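Local coordinates for protein hydroquinone dioxygenase large subunit (Pseudomonas sp., PDB 4ZXA) that probably catalyses, together with its small partner subunit, the iron(II)-dependent oxidative ring cleavage of hydroquinone, holding metal and substrate in a cupin-type barrel, at residues E[29-41]-E[124-138]. Residues are numbered along the deposited sequence; the frame is centred on the assembly and turned at random.
Sequences YRSFQLGAFELSR and LIMATFKAILRDWTN
An aromatic cluster of Y29, F32 and W136 joins a β-hairpin and its lead-in loop, which carries Y29, to the C-terminal end of helix 122-136. R41 puts CB and CG over one face of the W136 indole, CG 3.5 Å from the centroid of the five-membered ring in a CH-pi contact, while I132 CG2 lies against the opposite face, toward its rim. In the indole plane, NE1 donates 3.1 Å to R30 O. One residue back, D135 OD2 accepts a nearly straight bond from R30 N at 2.9 Å, on the syn side but tilted 29° from the carboxylate plane. R41 CD lies over the centre of the Y29 ring; the bend at chi3 (-79°) then sets one face of the guanidinium against Y29 OH, while NH2 bonds A153 O. That hydroxyl takes N138 ND2 at 3.1 Å and also bonds G155 O; N138 OD1 accepts from N158 N. The hairpin, strands 32-34 and 37-41 joined by a type II' turn, belongs to an antiparallel sheet of the N-terminal region, and the helix packs along it, nearly antiparallel to the first strand (164°). Farther along, I132 CG1 sits over the F32 face, and A131 CB meets F32 CE2 at 3.9 Å. Near the turn, L34 drops CD2 onto I125 CG1 (3.8 Å), and a water bridges Q33 O to T128 OG1.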
loop_
_atom_site.group_PDB
_atom_site.type_symbol
_atom_site.label_atom_id
_atom_site.label_comp_id
_atom_site.label_asym_id
_atom_site.label_seq_id
_atom_site.Cartn_x
_atom_site.Cartn_y
_atom_site.Cartn_z
ATOM N N TYR E 29 19.412 1.025 12.974
ATOM C CA TYR E 29 18.926 2.337 12.567
ATOM C C TYR E 29 18.816 3.290 13.750
ATOM O O TYR E 29 18.633 2.869 14.882
ATOM C CB TYR E 29 17.552 2.236 11.888
ATOM C CG TYR E 29 17.475 1.331 10.667
ATOM C CD1 TYR E 29 18.136 1.657 9.487
ATOM C CD2 TYR E 29 16.705 0.172 10.683
ATOM C CE1 TYR E 29 18.054 0.840 8.369
ATOM C CE2 TYR E 29 16.619 -0.647 9.566
ATOM C CZ TYR E 29 17.296 -0.304 8.416
ATOM O OH TYR E 29 17.221 -1.120 7.311
ATOM N N ARG E 30 18.896 4.580 13.459
ATOM C CA ARG E 30 18.696 5.631 14.446
ATOM C C ARG E 30 17.244 6.095 14.466
ATOM O O ARG E 30 16.620 6.237 13.425
ATOM C CB ARG E 30 19.556 6.842 14.082
ATOM C CG ARG E 30 21.028 6.565 13.866
ATOM C CD ARG E 30 21.740 7.842 13.439
ATOM N NE ARG E 30 23.180 7.646 13.329
ATOM C CZ ARG E 30 24.019 7.785 14.348
ATOM N NH1 ARG E 30 23.555 8.118 15.545
ATOM N NH2 ARG E 30 25.320 7.592 14.177
ATOM N N SER E 31 16.709 6.362 15.641
ATOM C CA SER E 31 15.413 7.020 15.718
ATOM C C SER E 31 15.647 8.525 15.676
ATOM O O SER E 31 16.744 8.985 15.948
ATOM C CB SER E 31 14.675 6.631 17.003
ATOM O OG SER E 31 15.451 6.961 18.144
ATOM N N PHE E 32 14.622 9.292 15.327
ATOM C CA PHE E 32 14.758 10.744 15.241
ATOM C C PHE E 32 13.641 11.456 15.995
ATOM O O PHE E 32 12.523 10.950 16.126
ATOM C CB PHE E 32 14.813 11.219 13.776
ATOM C CG PHE E 32 16.073 10.821 13.050
ATOM C CD1 PHE E 32 16.194 9.568 12.463
ATOM C CD2 PHE E 32 17.143 11.693 12.962
ATOM C CE1 PHE E 32 17.360 9.197 11.796
ATOM C CE2 PHE E 32 18.303 11.332 12.294
ATOM C CZ PHE E 32 18.413 10.085 11.710
ATOM N N GLN E 33 13.964 12.639 16.496
ATOM C CA GLN E 33 13.001 13.468 17.189
ATOM C C GLN E 33 12.839 14.764 16.419
ATOM O O GLN E 33 13.822 15.387 15.998
ATOM C CB GLN E 33 13.482 13.777 18.611
ATOM C CG GLN E 33 12.433 14.468 19.481
ATOM C CD GLN E 33 11.412 13.486 20.021
ATOM O OE1 GLN E 33 11.727 12.316 20.230
ATOM N NE2 GLN E 33 10.183 13.947 20.232
ATOM N N LEU E 34 11.592 15.168 16.228
ATOM C CA LEU E 34 11.300 16.430 15.574
ATOM C C LEU E 34 10.149 17.010 16.349
ATOM O O LEU E 34 9.036 16.497 16.282
ATOM C CB LEU E 34 10.918 16.199 14.111
ATOM C CG LEU E 34 10.627 17.425 13.247
ATOM C CD1 LEU E 34 11.777 18.419 13.333
ATOM C CD2 LEU E 34 10.389 17.009 11.800
ATOM N N GLY E 35 10.420 18.062 17.117
ATOM C CA GLY E 35 9.440 18.576 18.052
ATOM C C GLY E 35 8.884 17.390 18.800
ATOM O O GLY E 35 9.631 16.599 19.362
ATOM N N ALA E 36 7.571 17.230 18.779
ATOM C CA ALA E 36 6.946 16.195 19.586
ATOM C C ALA E 36 6.815 14.867 18.857
ATOM O O ALA E 36 6.262 13.915 19.418
ATOM C CB ALA E 36 5.579 16.664 20.098
ATOM N N PHE E 37 7.311 14.803 17.619
ATOM C CA PHE E 37 7.237 13.575 16.824
ATOM C C PHE E 37 8.449 12.695 17.078
ATOM O O PHE E 37 9.562 13.181 17.206
ATOM C CB PHE E 37 7.181 13.878 15.309
ATOM C CG PHE E 37 5.870 14.419 14.835
ATOM C CD1 PHE E 37 4.799 13.585 14.629
ATOM C CD2 PHE E 37 5.714 15.766 14.578
ATOM C CE1 PHE E 37 3.584 14.081 14.184
ATOM C CE2 PHE E 37 4.508 16.263 14.141
ATOM C CZ PHE E 37 3.442 15.414 13.945
ATOM N N GLU E 38 8.237 11.391 17.105
ATOM C CA GLU E 38 9.345 10.459 17.106
ATOM C C GLU E 38 9.286 9.593 15.865
ATOM O O GLU E 38 8.286 8.914 15.611
ATOM C CB GLU E 38 9.306 9.564 18.337
ATOM C CG GLU E 38 10.635 9.475 19.044
ATOM C CD GLU E 38 11.024 8.059 19.394
ATOM O OE1 GLU E 38 10.484 7.110 18.774
ATOM O OE2 GLU E 38 11.878 7.897 20.296
ATOM N N LEU E 39 10.365 9.620 15.097
ATOM C CA LEU E 39 10.470 8.798 13.907
ATOM C C LEU E 39 11.511 7.675 14.056
ATOM O O LEU E 39 12.703 7.944 14.263
ATOM C CB LEU E 39 10.801 9.681 12.701
ATOM C CG LEU E 39 9.777 10.797 12.499
ATOM C CD1 LEU E 39 10.222 12.075 13.177
ATOM C CD2 LEU E 39 9.544 11.023 11.006
ATOM N N SER E 40 11.058 6.424 13.946
ATOM C CA SER E 40 11.968 5.283 13.962
ATOM C C SER E 40 11.570 4.293 12.887
ATOM O O SER E 40 10.450 4.339 12.390
ATOM C CB SER E 40 11.921 4.583 15.313
ATOM O OG SER E 40 10.689 3.908 15.469
ATOM N N ARG E 41 12.475 3.386 12.546
ATOM C CA ARG E 41 12.169 2.342 11.583
ATOM C C ARG E 41 12.755 1.011 12.025
ATOM O O ARG E 41 13.764 0.966 12.716
ATOM C CB ARG E 41 12.694 2.715 10.195
ATOM C CG ARG E 41 14.140 2.341 9.955
ATOM C CD ARG E 41 14.398 2.030 8.494
ATOM N NE ARG E 41 13.952 0.691 8.131
ATOM C CZ ARG E 41 14.127 0.141 6.936
ATOM N NH1 ARG E 41 14.740 0.811 5.977
ATOM N NH2 ARG E 41 13.687 -1.083 6.699
ATOM N N LEU E 124 15.056 23.215 9.471
ATOM C CA LEU E 124 15.140 22.188 10.510
ATOM C C LEU E 124 14.493 20.862 10.069
ATOM O O LEU E 124 15.130 19.797 10.113
ATOM C CB LEU E 124 14.525 22.686 11.827
ATOM C CG LEU E 124 14.430 21.651 12.954
ATOM C CD1 LEU E 124 15.808 21.090 13.303
ATOM C CD2 LEU E 124 13.738 22.220 14.189
ATOM N N ILE E 125 13.236 20.921 9.635
ATOM C CA ILE E 125 12.550 19.722 9.173
ATOM C C ILE E 125 13.243 19.135 7.948
ATOM O O ILE E 125 13.296 17.909 7.788
ATOM C CB ILE E 125 11.061 19.971 8.861
ATOM C CG1 ILE E 125 10.403 18.674 8.382
ATOM C CG2 ILE E 125 10.903 21.069 7.830
ATOM C CD1 ILE E 125 8.915 18.657 8.551
ATOM N N MET E 126 13.783 20.005 7.096
ATOM C CA MET E 126 14.511 19.538 5.916
ATOM C C MET E 126 15.784 18.799 6.313
ATOM O O MET E 126 16.123 17.777 5.727
ATOM C CB MET E 126 14.834 20.699 4.953
ATOM C CG MET E 126 15.784 20.336 3.837
ATOM S SD MET E 126 15.071 19.182 2.631
ATOM C CE MET E 126 13.845 20.263 1.878
ATOM N N ALA E 127 16.483 19.317 7.315
ATOM C CA ALA E 127 17.719 18.699 7.784
ATOM C C ALA E 127 17.413 17.350 8.413
ATOM O O ALA E 127 18.088 16.352 8.139
ATOM C CB ALA E 127 18.425 19.607 8.776
ATOM N N THR E 128 16.383 17.324 9.251
ATOM C CA THR E 128 15.930 16.076 9.843
ATOM C C THR E 128 15.564 15.060 8.766
ATOM O O THR E 128 15.996 13.906 8.825
ATOM C CB THR E 128 14.721 16.293 10.769
ATOM O OG1 THR E 128 15.024 17.329 11.708
ATOM C CG2 THR E 128 14.372 15.009 11.508
ATOM N N PHE E 129 14.777 15.483 7.778
ATOM C CA PHE E 129 14.371 14.565 6.706
ATOM C C PHE E 129 15.551 14.010 5.895
ATOM O O PHE E 129 15.606 12.815 5.608
ATOM C CB PHE E 129 13.329 15.207 5.778
ATOM C CG PHE E 129 11.920 15.138 6.297
ATOM C CD1 PHE E 129 11.665 14.937 7.653
ATOM C CD2 PHE E 129 10.846 15.254 5.427
ATOM C CE1 PHE E 129 10.362 14.870 8.130
ATOM C CE2 PHE E 129 9.539 15.189 5.886
ATOM C CZ PHE E 129 9.292 15.002 7.240
ATOM N N LYS E 130 16.492 14.870 5.517
ATOM C CA LYS E 130 17.660 14.400 4.766
ATOM C C LYS E 130 18.418 13.383 5.589
ATOM O O LYS E 130 18.927 12.400 5.065
ATOM C CB LYS E 130 18.576 15.564 4.401
ATOM C CG LYS E 130 17.980 16.510 3.359
ATOM C CD LYS E 130 19.043 17.390 2.727
ATOM C CE LYS E 130 18.456 18.218 1.599
ATOM N NZ LYS E 130 19.500 18.833 0.722
ATOM N N ALA E 131 18.473 13.625 6.898
ATOM C CA ALA E 131 19.192 12.749 7.805
ATOM C C ALA E 131 18.483 11.403 7.924
ATOM O O ALA E 131 19.134 10.351 8.051
ATOM C CB ALA E 131 19.353 13.409 9.184
ATOM N N ILE E 132 17.154 11.428 7.875
ATOM C CA ILE E 132 16.384 10.187 7.917
ATOM C C ILE E 132 16.619 9.346 6.651
ATOM O O ILE E 132 16.913 8.151 6.741
ATOM C CB ILE E 132 14.878 10.443 8.162
ATOM C CG1 ILE E 132 14.656 11.001 9.571
ATOM C CG2 ILE E 132 14.072 9.155 7.980
ATOM C CD1 ILE E 132 13.285 11.570 9.787
ATOM N N LEU E 133 16.513 9.967 5.478
ATOM C CA LEU E 133 16.786 9.256 4.229
ATOM C C LEU E 133 18.175 8.630 4.270
ATOM O O LEU E 133 18.350 7.455 3.953
ATOM C CB LEU E 133 16.666 10.180 3.010
ATOM C CG LEU E 133 15.289 10.706 2.618
ATOM C CD1 LEU E 133 15.432 11.854 1.605
ATOM C CD2 LEU E 133 14.428 9.576 2.057
ATOM N N ARG E 134 19.160 9.426 4.662
ATOM C CA ARG E 134 20.535 8.955 4.723
ATOM C C ARG E 134 20.613 7.695 5.562
ATOM O O ARG E 134 21.167 6.686 5.133
ATOM C CB ARG E 134 21.450 10.040 5.300
ATOM C CG ARG E 134 22.940 9.778 5.108
ATOM C CD ARG E 134 23.791 10.943 5.632
ATOM N NE ARG E 134 25.215 10.742 5.355
ATOM C CZ ARG E 134 25.934 11.474 4.503
ATOM N NH1 ARG E 134 25.382 12.488 3.836
ATOM N NH2 ARG E 134 27.219 11.196 4.322
ATOM N N ASP E 135 20.033 7.745 6.755
ATOM C CA ASP E 135 20.151 6.629 7.676
ATOM C C ASP E 135 19.299 5.402 7.291
ATOM O O ASP E 135 19.756 4.269 7.421
ATOM C CB ASP E 135 19.862 7.083 9.106
ATOM C CG ASP E 135 20.187 6.003 10.134
ATOM O OD1 ASP E 135 21.389 5.737 10.356
ATOM O OD2 ASP E 135 19.242 5.417 10.714
ATOM N N TRP E 136 18.077 5.617 6.806
ATOM C CA TRP E 136 17.158 4.501 6.568
ATOM C C TRP E 136 17.240 3.902 5.157
ATOM O O TRP E 136 16.625 2.859 4.872
ATOM C CB TRP E 136 15.716 4.912 6.877
ATOM C CG TRP E 136 15.502 5.316 8.302
ATOM C CD1 TRP E 136 16.433 5.339 9.297
ATOM C CD2 TRP E 136 14.272 5.751 8.894
ATOM N NE1 TRP E 136 15.863 5.760 10.466
ATOM C CE2 TRP E 136 14.536 6.023 10.247
ATOM C CE3 TRP E 136 12.974 5.932 8.406
ATOM C CZ2 TRP E 136 13.552 6.472 11.124
ATOM C CZ3 TRP E 136 11.998 6.379 9.278
ATOM C CH2 TRP E 136 12.290 6.641 10.619
ATOM N N THR E 137 17.998 4.552 4.282
ATOM C CA THR E 137 18.163 4.031 2.939
ATOM C C THR E 137 19.441 3.211 2.794
ATOM O O THR E 137 20.540 3.749 2.786
ATOM C CB THR E 137 18.153 5.143 1.889
ATOM O OG1 THR E 137 16.992 5.965 2.075
ATOM C CG2 THR E 137 18.139 4.537 0.492
ATOM N N ASN E 138 19.268 1.906 2.660
ATOM C CA ASN E 138 20.367 0.979 2.509
ATOM C C ASN E 138 20.893 1.021 1.100
ATOM O O ASN E 138 20.240 1.559 0.214
ATOM C CB ASN E 138 19.886 -0.429 2.837
ATOM C CG ASN E 138 19.330 -0.527 4.233
ATOM O OD1 ASN E 138 19.885 0.056 5.170
ATOM N ND2 ASN E 138 18.214 -1.237 4.383
HETATM O O HOH W 1 15.559 16.823 14.557
#